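PDB 5H5M: alpha-catenin-like protein hmp-1 from Caenorhabditis elegans, which binds beta-catenin and actin filaments within the cadherin complex of adherens junctions, and is required for cell migration and shape changes as the embryo encloses and elongates. Local coordinates for residues T29-P32 / D33-H37; I97-V100 / H101-T104; C273-V276 / D277-A280; R328-A331 / L332-Q336. One frame throughout, in Å; residues are numbered along the deposited sequence.

Overall arrangement
Contacts 1, 2 and 4 lie within helices of the M domain, a middle part of this vinculin-family protein, while contact 3 covers the loop end and first turn of helix 276-300; they fall into two pairs at opposite sides of the chain's centre. Contacts 1 and 2 lie on helices 27-49 and 92-122, their centres about 16 Å apart without touching; both of these helices pack against helices 6-17 and 56-80. Contacts 3 and 4, with centres about 11 Å apart, do touch: the start of helix 276-300 meets helix 305-339, for instance through Ala280 CB and Ala329 CB at 3.8 Å. From one pair to the other, centres lie about 42 to 60 Å apart.

Contact 1: residues T29-P32 / D33-H37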
ATOM      1  N   THR A  29      13.735 -36.310  12.319  1.00 47.37           N
ATOM      2  CA  THR A  29      14.418 -35.023  12.395  1.00 63.31           C
ATOM      3  C   THR A  29      13.958 -34.061  11.301  1.00 53.12           C
ATOM      4  O   THR A  29      13.594 -32.921  11.586  1.00 51.66           O
ATOM      5  CB  THR A  29      15.952 -35.187  12.309  1.00 67.26           C
ATOM      6  OG1 THR A  29      16.285 -36.051  11.217  1.00 71.98           O
ATOM      7  CG2 THR A  29      16.502 -35.780  13.599  1.00 67.72           C
ATOM      8  N   ASP A  30      13.970 -34.525  10.055  1.00 52.61           N
ATOM      9  CA  ASP A  30      13.630 -33.672   8.918  1.00 51.89           C
ATOM     10  C   ASP A  30      12.150 -33.315   8.874  1.00 47.55           C
ATOM     11  O   ASP A  30      11.771 -32.298   8.297  1.00 40.37           O
ATOM     12  CB  ASP A  30      14.035 -34.346   7.604  1.00 58.70           C
ATOM     13  CG  ASP A  30      15.507 -34.176   7.290  1.00 58.30           C
ATOM     14  OD1 ASP A  30      16.032 -33.058   7.481  1.00 57.22           O
ATOM     15  OD2 ASP A  30      16.141 -35.163   6.859  1.00 61.95           O
ATOM     16  N   ARG A  31      11.311 -34.147   9.479  1.00 53.38           N
ATOM     17  CA  ARG A  31       9.875 -33.878   9.476  1.00 47.71           C
ATOM     18  C   ARG A  31       9.427 -32.867  10.546  1.00 49.64           C
ATOM     19  O   ARG A  31       8.694 -31.934  10.221  1.00 43.58           O
ATOM     20  CB  ARG A  31       9.082 -35.180   9.632  1.00 37.95           C
ATOM     21  CG  ARG A  31       7.582 -34.967   9.615  1.00 38.16           C
ATOM     22  CD  ARG A  31       6.806 -36.272   9.710  1.00 46.38           C
ATOM     23  NE  ARG A  31       5.396 -36.049   9.408  1.00 58.95           N
ATOM     24  CZ  ARG A  31       4.765 -36.550   8.351  1.00 49.00           C
ATOM     25  NH1 ARG A  31       5.408 -37.332   7.498  1.00 35.55           N
ATOM     26  NH2 ARG A  31       3.483 -36.278   8.156  1.00 55.89           N
ATOM     27  N   PRO A  32       9.854 -33.038  11.817  1.00 50.22           N
ATOM     28  CA  PRO A  32       9.351 -32.090  12.822  1.00 44.45           C
ATOM     29  C   PRO A  32       9.786 -30.639  12.600  1.00 46.06           C
ATOM     30  O   PRO A  32       9.023 -29.727  12.929  1.00 47.00           O
ATOM     31  CB  PRO A  32       9.940 -32.623  14.136  1.00 44.09           C
ATOM     32  CG  PRO A  32      10.253 -34.046  13.872  1.00 44.76           C
ATOM     33  CD  PRO A  32      10.674 -34.093  12.440  1.00 47.80           C
ATOM     34  N   ASP A  33      10.983 -30.420  12.064  1.00 39.65           N
ATOM     35  CA  ASP A  33      11.469 -29.056  11.888  1.00 52.07           C
ATOM     36  C   ASP A  33      10.884 -28.431  10.624  1.00 52.98           C
ATOM     37  O   ASP A  33      10.665 -27.222  10.568  1.00 55.34           O
ATOM     38  CB  ASP A  33      13.000 -29.012  11.846  1.00 62.01           C
ATOM     39  CG  ASP A  33      13.564 -29.540  10.544  1.00 68.91           C
ATOM     40  OD1 ASP A  33      13.100 -30.603  10.083  1.00 68.12           O
ATOM     41  OD2 ASP A  33      14.463 -28.881   9.976  1.00 62.75           O
ATOM     42  N   LEU A  34      10.622 -29.259   9.618  1.00 39.91           N
ATOM     43  CA  LEU A  34       9.987 -28.789   8.394  1.00 33.83           C
ATOM     44  C   LEU A  34       8.536 -28.416   8.679  1.00 38.97           C
ATOM     45  O   LEU A  34       8.020 -27.433   8.147  1.00 37.57           O
ATOM     46  CB  LEU A  34      10.067 -29.854   7.304  1.00 34.80           C
ATOM     47  CG  LEU A  34      10.683 -29.438   5.968  1.00 41.36           C
ATOM     48  CD1 LEU A  34      11.887 -28.532   6.181  1.00 38.21           C
ATOM     49  CD2 LEU A  34      11.086 -30.678   5.178  1.00 33.56           C
ATOM     50  N   GLU A  35       7.887 -29.208   9.529  1.00 34.97           N
ATOM     51  CA  GLU A  35       6.543 -28.891   9.998  1.00 38.18           C
ATOM     52  C   GLU A  35       6.562 -27.651  10.890  1.00 40.97           C
ATOM     53  O   GLU A  35       5.650 -26.832  10.840  1.00 32.12           O
ATOM     54  CB  GLU A  35       5.936 -30.078  10.750  1.00 35.12           C
ATOM     55  CG  GLU A  35       5.412 -31.184   9.846  1.00 34.46           C
ATOM     56  CD  GLU A  35       4.888 -32.375  10.622  1.00 45.09           C
ATOM     57  OE1 GLU A  35       5.172 -32.473  11.834  1.00 55.71           O
ATOM     58  OE2 GLU A  35       4.187 -33.217  10.019  1.00 47.45           O
ATOM     59  N   GLY A  36       7.606 -27.517  11.702  1.00 50.67           N
ATOM     60  CA  GLY A  36       7.774 -26.343  12.539  1.00 38.01           C
ATOM     61  C   GLY A  36       8.061 -25.115  11.697  1.00 35.97           C
ATOM     62  O   GLY A  36       7.565 -24.023  11.975  1.00 35.11           O
ATOM     63  N   HIS A  37       8.866 -25.307  10.657  1.00 36.83           N
ATOM     64  CA  HIS A  37       9.194 -24.245   9.711  1.00 38.83           C
ATOM     65  C   HIS A  37       7.932 -23.726   9.021  1.00 41.85           C
ATOM     66  O   HIS A  37       7.717 -22.517   8.917  1.00 43.24           O
ATOM     67  CB  HIS A  37      10.202 -24.760   8.678  1.00 43.98           C
ATOM     68  CG  HIS A  37      10.976 -23.682   7.989  1.00 60.44           C
ATOM     69  ND1 HIS A  37      12.209 -23.909   7.411  1.00 65.85           N
ATOM     70  CD2 HIS A  37      10.697 -22.375   7.774  1.00 61.73           C
ATOM     71  CE1 HIS A  37      12.654 -22.788   6.876  1.00 65.68           C
ATOM     72  NE2 HIS A  37      11.756 -21.841   7.082  1.00 61.85           N
TER
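Glu35 reaches back one helical turn to Arg31. Its CB and then its CG ride beside the carbonyl oxygen of Arg31, with Glu35 CG 3.4 Å from Arg31 O, while the backbone N of Glu35 gives that same oxygen a helical hydrogen bond. Beyond CG the chain runs out extended (chi2 177°), which carries CD alongside the arginine's aliphatic part, 3.9 Å from Arg31 CG. At the tip OE2 takes the contact, standing 3.1 Å from Arg31 NE in a salt bridge whose hydrogen bond is weak. The carboxylate and guanidinium planes are turned 86° apart, and within this pair NE alone bonds to OE2. This is an i to i+4 ion pair on the surface of helix 27-49, a member of a helical bundle; helix 56-80 supplies Gln74, which also binds Glu35 OE2, and Glu81 beyond it pairs with Arg31 NH1. An alanine at Arg31 would remove the guanidinium and probably leave both Glu35 and Glu81 without their cationic mate. Pro32 interrupts the ladder of backbone bonds, since its ring nitrogen has no hydrogen to give, and the helix kinks there; its own carbonyl still accepts from Gly36 N at 2.9 Å. Next along, Asp33 folds its carboxylate back over the preceding turn (chi1 74°); the placing of OD1, close to the carbonyl oxygens of Thr29 and Asp30, is doubtful, while OD2 pairs with Arg17.

Contact 2: residues I97-V100 / H101-T104; sequences IAEV and HKRT
The guanidinium of Arg103 meets Glu99 at its edge: both NE and NH2 donate to the single oxygen OE2, which lies within the guanidinium plane, 2.9 Å from Arg103 NH2 and 3.1 Å from Arg103 NE. The carboxylate is turned 62° from that plane, and OE2 receives NH2 nearly along its C-O axis and NE from above the carboxylate. Over one face of the guanidinium, displaced toward the rim, sits the ammonium of Lys102; its NZ makes a long salt bridge of 3.9 Å to Glu99 OE1, and the shared carboxylate probably offsets the closeness of the two cations. The other flat group, the His101 imidazole, has Ile97 O over one face, 3.5 Å from His101 CG. Ile97 and His101 point the same way, and Ile97 CG2 touches His101 CE1 at 3.6 Å, while His101 NE2 bonds to Gln15 O in helix 6-17. Glu99 reaches its partners because CG is anti to the backbone N (chi1 180°) and the chain then bends at chi2. Val100 O is held twice by Thr104: from the backbone N at 2.8 Å and from OG1 at 2.9 Å, the hydroxyl coming from above the carbonyl plane. Helix 92-122 is thus amphipathic here: the Glu99, Lys102, Arg103 salt-bridge network runs along one side, with Arg103 also resting on Glu65 and Asn68 of helix 56-80, and Val100 and Thr104 pack into the helical bundle.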
ATOM      1  N   ILE A  97       7.631 -31.427  -4.454  1.00 46.76           N
ATOM      2  CA  ILE A  97       8.403 -30.212  -4.222  1.00 41.36           C
ATOM      3  C   ILE A  97       7.851 -29.054  -5.047  1.00 40.35           C
ATOM      4  O   ILE A  97       7.733 -27.931  -4.557  1.00 42.55           O
ATOM      5  CB  ILE A  97       9.896 -30.422  -4.559  1.00 43.05           C
ATOM      6  CG1 ILE A  97      10.536 -31.389  -3.561  1.00 34.13           C
ATOM      7  CG2 ILE A  97      10.645 -29.093  -4.570  1.00 45.15           C
ATOM      8  CD1 ILE A  97      11.963 -31.768  -3.901  1.00 36.49           C
ATOM      9  N   ALA A  98       7.501 -29.340  -6.298  1.00 39.23           N
ATOM     10  CA  ALA A  98       6.946 -28.326  -7.189  1.00 44.91           C
ATOM     11  C   ALA A  98       5.605 -27.803  -6.676  1.00 41.72           C
ATOM     12  O   ALA A  98       5.307 -26.612  -6.792  1.00 44.02           O
ATOM     13  CB  ALA A  98       6.793 -28.883  -8.597  1.00 37.28           C
ATOM     14  N   GLU A  99       4.801 -28.698  -6.110  1.00 35.06           N
ATOM     15  CA  GLU A  99       3.500 -28.329  -5.569  1.00 34.25           C
ATOM     16  C   GLU A  99       3.643 -27.372  -4.387  1.00 33.44           C
ATOM     17  O   GLU A  99       2.903 -26.396  -4.272  1.00 34.33           O
ATOM     18  CB  GLU A  99       2.722 -29.579  -5.147  1.00 44.09           C
ATOM     19  CG  GLU A  99       1.343 -29.299  -4.558  1.00 54.87           C
ATOM     20  CD  GLU A  99       0.343 -28.797  -5.585  1.00 66.23           C
ATOM     21  OE1 GLU A  99       0.648 -28.837  -6.797  1.00 71.40           O
ATOM     22  OE2 GLU A  99      -0.755 -28.365  -5.178  1.00 70.56           O
ATOM     23  N   VAL A 100       4.600 -27.658  -3.510  1.00 33.32           N
ATOM     24  CA  VAL A 100       4.855 -26.804  -2.358  1.00 32.26           C
ATOM     25  C   VAL A 100       5.353 -25.432  -2.805  1.00 35.55           C
ATOM     26  O   VAL A 100       4.892 -24.404  -2.303  1.00 34.07           O
ATOM     27  CB  VAL A 100       5.884 -27.430  -1.397  1.00 31.12           C
ATOM     28  CG1 VAL A 100       6.136 -26.506  -0.217  1.00 28.83           C
ATOM     29  CG2 VAL A 100       5.400 -28.787  -0.912  1.00 30.57           C
ATOM     30  N   HIS A 101       6.288 -25.428  -3.755  1.00 30.09           N
ATOM     31  CA  HIS A 101       6.843 -24.186  -4.293  1.00 35.99           C
ATOM     32  C   HIS A 101       5.764 -23.305  -4.906  1.00 38.85           C
ATOM     33  O   HIS A 101       5.819 -22.082  -4.793  1.00 42.06           O
ATOM     34  CB  HIS A 101       7.923 -24.478  -5.341  1.00 38.02           C
ATOM     35  CG  HIS A 101       9.265 -24.793  -4.757  1.00 45.86           C
ATOM     36  ND1 HIS A 101      10.272 -25.392  -5.486  1.00 54.17           N
ATOM     37  CD2 HIS A 101       9.771 -24.586  -3.519  1.00 47.37           C
ATOM     38  CE1 HIS A 101      11.336 -25.544  -4.719  1.00 50.50           C
ATOM     39  NE2 HIS A 101      11.060 -25.064  -3.520  1.00 53.14           N
ATOM     40  N   LYS A 102       4.784 -23.930  -5.553  1.00 36.53           N
ATOM     41  CA  LYS A 102       3.690 -23.183  -6.162  1.00 40.75           C
ATOM     42  C   LYS A 102       2.788 -22.539  -5.106  1.00 35.72           C
ATOM     43  O   LYS A 102       2.329 -21.408  -5.278  1.00 32.85           O
ATOM     44  CB  LYS A 102       2.862 -24.088  -7.075  1.00 43.92           C
ATOM     45  CG  LYS A 102       2.049 -23.325  -8.107  1.00 57.42           C
ATOM     46  CD  LYS A 102       0.581 -23.713  -8.060  1.00 65.05           C
ATOM     47  CE  LYS A 102       0.392 -25.199  -8.315  1.00 65.45           C
ATOM     48  NZ  LYS A 102      -1.046 -25.588  -8.256  1.00 72.52           N
ATOM     49  N   ARG A 103       2.534 -23.259  -4.017  1.00 30.06           N
ATOM     50  CA  ARG A 103       1.725 -22.724  -2.925  1.00 30.41           C
ATOM     51  C   ARG A 103       2.480 -21.619  -2.196  1.00 30.86           C
ATOM     52  O   ARG A 103       1.905 -20.589  -1.844  1.00 31.01           O
ATOM     53  CB  ARG A 103       1.330 -23.829  -1.942  1.00 28.98           C
ATOM     54  CG  ARG A 103       0.581 -24.981  -2.582  1.00 33.55           C
ATOM     55  CD  ARG A 103      -0.742 -24.527  -3.176  1.00 35.65           C
ATOM     56  NE  ARG A 103      -1.361 -25.583  -3.973  1.00 47.11           N
ATOM     57  CZ  ARG A 103      -2.586 -25.520  -4.483  1.00 59.28           C
ATOM     58  NH1 ARG A 103      -3.339 -24.448  -4.280  1.00 63.63           N
ATOM     59  NH2 ARG A 103      -3.060 -26.533  -5.196  1.00 57.04           N
ATOM     60  N   THR A 104       3.772 -21.839  -1.977  1.00 34.82           N
ATOM     61  CA  THR A 104       4.626 -20.842  -1.343  1.00 35.55           C
ATOM     62  C   THR A 104       4.695 -19.561  -2.174  1.00 37.43           C
ATOM     63  O   THR A 104       4.619 -18.457  -1.635  1.00 40.38           O
ATOM     64  CB  THR A 104       6.054 -21.380  -1.122  1.00 33.29           C
ATOM     65  OG1 THR A 104       5.998 -22.608  -0.385  1.00 37.98           O
ATOM     66  CG2 THR A 104       6.881 -20.379  -0.347  1.00 42.37           C
TER

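Contact 3: residues C273-V276 / D277-A280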
ATOM      1  N   CYS A 273     -16.813   5.850   4.852  1.00 72.75           N
ATOM      2  CA  CYS A 273     -16.237   6.989   4.151  1.00 72.38           C
ATOM      3  C   CYS A 273     -16.632   6.887   2.679  1.00 74.98           C
ATOM      4  O   CYS A 273     -15.838   6.478   1.831  1.00 77.88           O
ATOM      5  CB  CYS A 273     -14.710   7.024   4.329  1.00 69.16           C
ATOM      6  SG  CYS A 273     -13.797   8.199   3.284  1.00117.02           S
ATOM      7  N   GLU A 274     -17.865   7.281   2.372  1.00 73.98           N
ATOM      8  CA  GLU A 274     -18.408   7.081   1.032  1.00 60.88           C
ATOM      9  C   GLU A 274     -18.984   8.361   0.439  1.00 55.00           C
ATOM     10  O   GLU A 274     -20.185   8.455   0.209  1.00 59.55           O
ATOM     11  CB  GLU A 274     -19.492   5.998   1.057  1.00 63.54           C
ATOM     12  CG  GLU A 274     -19.046   4.684   1.675  1.00 63.21           C
ATOM     13  CD  GLU A 274     -20.215   3.808   2.068  1.00 71.56           C
ATOM     14  OE1 GLU A 274     -21.322   4.351   2.264  1.00 75.15           O
ATOM     15  OE2 GLU A 274     -20.031   2.580   2.178  1.00 81.36           O
ATOM     16  N   THR A 275     -18.131   9.347   0.194  1.00 50.92           N
ATOM     17  CA  THR A 275     -18.572  10.574  -0.454  1.00 48.86           C
ATOM     18  C   THR A 275     -17.803  10.781  -1.746  1.00 47.55           C
ATOM     19  O   THR A 275     -16.699  10.259  -1.911  1.00 50.39           O
ATOM     20  CB  THR A 275     -18.393  11.808   0.454  1.00 45.31           C
ATOM     21  OG1 THR A 275     -17.016  11.938   0.828  1.00 58.27           O
ATOM     22  CG2 THR A 275     -19.246  11.676   1.704  1.00 35.73           C
ATOM     23  N   VAL A 276     -18.402  11.528  -2.666  1.00 35.31           N
ATOM     24  CA  VAL A 276     -17.735  11.896  -3.905  1.00 32.65           C
ATOM     25  C   VAL A 276     -16.439  12.651  -3.609  1.00 38.68           C
ATOM     26  O   VAL A 276     -15.410  12.398  -4.237  1.00 38.55           O
ATOM     27  CB  VAL A 276     -18.648  12.755  -4.793  1.00 36.10           C
ATOM     28  CG1 VAL A 276     -17.881  13.291  -5.994  1.00 36.17           C
ATOM     29  CG2 VAL A 276     -19.858  11.948  -5.238  1.00 36.89           C
ATOM     30  N   ASP A 277     -16.493  13.557  -2.633  1.00 31.48           N
ATOM     31  CA  ASP A 277     -15.335  14.360  -2.253  1.00 34.42           C
ATOM     32  C   ASP A 277     -14.128  13.505  -1.889  1.00 39.49           C
ATOM     33  O   ASP A 277     -13.054  13.663  -2.466  1.00 52.33           O
ATOM     34  CB  ASP A 277     -15.681  15.282  -1.080  1.00 45.78           C
ATOM     35  CG  ASP A 277     -16.173  16.644  -1.532  1.00 65.88           C
ATOM     36  OD1 ASP A 277     -15.744  17.101  -2.612  1.00 61.84           O
ATOM     37  OD2 ASP A 277     -16.982  17.262  -0.804  1.00 78.99           O
ATOM     38  N   CYS A 278     -14.314  12.597  -0.935  1.00 35.37           N
ATOM     39  CA  CYS A 278     -13.216  11.774  -0.430  1.00 33.03           C
ATOM     40  C   CYS A 278     -12.767  10.702  -1.415  1.00 34.44           C
ATOM     41  O   CYS A 278     -11.572  10.417  -1.524  1.00 47.37           O
ATOM     42  CB  CYS A 278     -13.609  11.122   0.896  1.00 28.90           C
ATOM     43  SG  CYS A 278     -13.829  12.303   2.243  1.00 96.54           S
ATOM     44  N   ALA A 279     -13.719  10.100  -2.121  1.00 23.63           N
ATOM     45  CA  ALA A 279     -13.386   9.107  -3.136  1.00 25.89           C
ATOM     46  C   ALA A 279     -12.512   9.737  -4.212  1.00 24.14           C
ATOM     47  O   ALA A 279     -11.499   9.162  -4.611  1.00 29.89           O
ATOM     48  CB  ALA A 279     -14.644   8.512  -3.750  1.00 21.34           C
ATOM     49  N   ALA A 280     -12.903  10.924  -4.670  1.00 34.33           N
ATOM     50  CA  ALA A 280     -12.112  11.670  -5.646  1.00 38.83           C
ATOM     51  C   ALA A 280     -10.746  12.024  -5.067  1.00 30.89           C
ATOM     52  O   ALA A 280      -9.736  11.986  -5.769  1.00 29.00           O
ATOM     53  CB  ALA A 280     -12.848  12.926  -6.086  1.00 27.73           C
TER
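Hydrogen bonds make up most of what joins Thr275 and Val276 to the turn that follows. Thr275 OG1 accepts from Cys278 N at 3.3 Å, a long but nearly straight bond, 164° at the hydrogen. The hydroxyl gets there because OG1 lies between the backbone N and the carbonyl carbon (chi1 58°), which turns it in over the first turn. Two backbone bonds run beside it, from Ala279 N to Thr275 O at 3.0 Å and from Ala280 N to Val276 O at 2.9 Å. Together they define Thr275 as the N-cap of helix 276-300: its hydroxyl takes up an amide of the first turn that has no carbonyl one turn back within the helix. Asp277, one position further into that first turn, brings a negative charge to the helix start, which is likely to suit the helix dipole. The remaining contacts are van der Waals. Cys278 CB lies 3.5 Å from Thr275 OG1, closing in from the same side as the capped amide. Cys273 SG touches Cys278 CB at 3.8 Å, though Cys273, the first residue modelled after a break in the chain, is poorly ordered, and no disulfide joins the two. Ala279 CB sits 3.3 Å from Thr275 O. Val276 turns away from the cap into the bundle, where Ile259 of helix 237-260 and Phe355 of helix 345-374 receive it, while Ala280 rests on Phe325 of helix 305-339.

Contact 4: residues R328-A331 / L332-Q336; sequences RASA and LANRQ
Arg335 curls back over the preceding turn and lays one face of its guanidinium above the carbonyl oxygen of Ala331, which stands 3.6 Å off the plane and toward its rim. The chain leaves with CG anti to the carbonyl carbon (chi1 -72°), passes Ala331 O closely at Arg335 CG (3.2 Å), and bends at chi3 (-58°), which folds the planar group over the turn. Arg335 NH1 then comes 4.0 Å from Ala331 CB. Ala331 O itself is hydrogen-bonded by the backbone N of Arg335 at 3.1 Å; the guanidinium over it makes no further hydrogen bond, and probably adds a favourable electrostatic contact. NH2 goes further back through a water, which accepts from Arg335 NH2 at 3.0 Å and donates to Arg328 O at 2.6 Å; Arg328 O also accepts from Leu332 N. Meanwhile NE forms a salt bridge with Glu351 of helix 345-374, and Arg328 points its own NE at Glu354 of the same helix. Replacing Arg335 with a leucine would probably leave Glu351 without its cationic mate and the water bound to Arg328 O with one holder fewer. The Asn334 amide leans over Ser330 O, with Asn334 CG 3.3 Å away, but the angle from ND2 is too poor for a hydrogen bond. Ala329 and Leu332 are buried, Leu332 against Phe355 and Trp343, Ala329 against Ala280; Ala333 touches Asp277. That seam with helix 276-300, and the salt bridges to helix 345-374, tie helix 305-339 into a helical bundle of the kind that builds vinculin/alpha-catenin proteins.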
ATOM      1  N   ARG A 328     -14.430  17.412 -13.058  1.00 33.06           N
ATOM      2  CA  ARG A 328     -15.753  16.813 -13.192  1.00 42.05           C
ATOM      3  C   ARG A 328     -16.275  16.276 -11.862  1.00 46.69           C
ATOM      4  O   ARG A 328     -17.462  16.399 -11.559  1.00 48.54           O
ATOM      5  CB  ARG A 328     -15.725  15.696 -14.234  1.00 42.12           C
ATOM      6  CG  ARG A 328     -15.405  16.176 -15.640  1.00 37.59           C
ATOM      7  CD  ARG A 328     -15.144  15.011 -16.578  1.00 37.77           C
ATOM      8  NE  ARG A 328     -16.345  14.225 -16.840  1.00 38.24           N
ATOM      9  CZ  ARG A 328     -16.379  13.163 -17.639  1.00 43.31           C
ATOM     10  NH1 ARG A 328     -15.274  12.757 -18.253  1.00 43.97           N
ATOM     11  NH2 ARG A 328     -17.516  12.506 -17.827  1.00 39.09           N
ATOM     12  N   ALA A 329     -15.382  15.680 -11.076  1.00 39.31           N
ATOM     13  CA  ALA A 329     -15.746  15.147  -9.768  1.00 32.21           C
ATOM     14  C   ALA A 329     -16.149  16.264  -8.809  1.00 37.18           C
ATOM     15  O   ALA A 329     -17.057  16.100  -7.993  1.00 42.40           O
ATOM     16  CB  ALA A 329     -14.599  14.339  -9.187  1.00 27.26           C
ATOM     17  N   SER A 330     -15.468  17.401  -8.914  1.00 32.57           N
ATOM     18  CA  SER A 330     -15.769  18.551  -8.070  1.00 36.11           C
ATOM     19  C   SER A 330     -17.106  19.176  -8.445  1.00 37.85           C
ATOM     20  O   SER A 330     -17.875  19.581  -7.572  1.00 43.00           O
ATOM     21  CB  SER A 330     -14.657  19.598  -8.167  1.00 42.14           C
ATOM     22  OG  SER A 330     -14.975  20.744  -7.401  1.00 58.02           O
ATOM     23  N   ALA A 331     -17.373  19.258  -9.746  1.00 35.47           N
ATOM     24  CA  ALA A 331     -18.638  19.796 -10.233  1.00 39.16           C
ATOM     25  C   ALA A 331     -19.797  18.899  -9.805  1.00 35.51           C
ATOM     26  O   ALA A 331     -20.893  19.378  -9.514  1.00 36.77           O
ATOM     27  CB  ALA A 331     -18.608  19.948 -11.746  1.00 35.16           C
ATOM     28  N   LEU A 332     -19.541  17.595  -9.772  1.00 33.75           N
ATOM     29  CA  LEU A 332     -20.524  16.625  -9.305  1.00 33.40           C
ATOM     30  C   LEU A 332     -20.756  16.801  -7.809  1.00 34.26           C
ATOM     31  O   LEU A 332     -21.892  16.763  -7.337  1.00 48.38           O
ATOM     32  CB  LEU A 332     -20.064  15.198  -9.625  1.00 31.93           C
ATOM     33  CG  LEU A 332     -20.748  14.004  -8.950  1.00 35.17           C
ATOM     34  CD1 LEU A 332     -22.245  14.028  -9.154  1.00 32.24           C
ATOM     35  CD2 LEU A 332     -20.171  12.694  -9.474  1.00 36.70           C
ATOM     36  N   ALA A 333     -19.672  17.005  -7.069  1.00 32.40           N
ATOM     37  CA  ALA A 333     -19.752  17.233  -5.633  1.00 37.23           C
ATOM     38  C   ALA A 333     -20.565  18.488  -5.314  1.00 49.19           C
ATOM     39  O   ALA A 333     -21.372  18.497  -4.384  1.00 50.79           O
ATOM     40  CB  ALA A 333     -18.355  17.339  -5.038  1.00 34.39           C
ATOM     41  N   ASN A 334     -20.352  19.545  -6.094  1.00 49.67           N
ATOM     42  CA  ASN A 334     -21.080  20.793  -5.895  1.00 42.63           C
ATOM     43  C   ASN A 334     -22.561  20.651  -6.222  1.00 43.47           C
ATOM     44  O   ASN A 334     -23.404  21.275  -5.580  1.00 55.38           O
ATOM     45  CB  ASN A 334     -20.466  21.918  -6.734  1.00 40.85           C
ATOM     46  CG  ASN A 334     -19.086  22.319  -6.248  1.00 63.63           C
ATOM     47  OD1 ASN A 334     -18.773  22.199  -5.063  1.00 63.89           O
ATOM     48  ND2 ASN A 334     -18.253  22.804  -7.164  1.00 55.64           N
ATOM     49  N   ARG A 335     -22.879  19.833  -7.220  1.00 37.29           N
ATOM     50  CA  ARG A 335     -24.274  19.608  -7.585  1.00 49.18           C
ATOM     51  C   ARG A 335     -25.005  18.821  -6.499  1.00 41.38           C
ATOM     52  O   ARG A 335     -26.208  18.984  -6.312  1.00 50.08           O
ATOM     53  CB  ARG A 335     -24.383  18.879  -8.929  1.00 41.57           C
ATOM     54  CG  ARG A 335     -24.012  19.730 -10.139  1.00 37.64           C
ATOM     55  CD  ARG A 335     -24.311  19.011 -11.452  1.00 36.77           C
ATOM     56  NE  ARG A 335     -23.614  17.731 -11.569  1.00 37.74           N
ATOM     57  CZ  ARG A 335     -22.561  17.521 -12.355  1.00 38.17           C
ATOM     58  NH1 ARG A 335     -22.074  18.512 -13.088  1.00 34.31           N
ATOM     59  NH2 ARG A 335     -21.990  16.324 -12.404  1.00 31.41           N
ATOM     60  N   GLN A 336     -24.271  17.984  -5.775  1.00 46.55           N
ATOM     61  CA  GLN A 336     -24.872  17.113  -4.771  1.00 48.07           C
ATOM     62  C   GLN A 336     -25.138  17.830  -3.448  1.00 57.62           C
ATOM     63  O   GLN A 336     -26.059  17.470  -2.715  1.00 63.80           O
ATOM     64  CB  GLN A 336     -23.983  15.892  -4.527  1.00 41.58           C
ATOM     65  CG  GLN A 336     -24.650  14.809  -3.696  1.00 42.49           C
ATOM     66  CD  GLN A 336     -23.750  13.615  -3.447  1.00 47.20           C
ATOM     67  OE1 GLN A 336     -22.527  13.707  -3.565  1.00 51.89           O
ATOM     68  NE2 GLN A 336     -24.353  12.484  -3.101  1.00 45.17           N
TER
HETATM   69  O   HOH W   1     -19.178  16.142 -13.509  1.00 35.22           O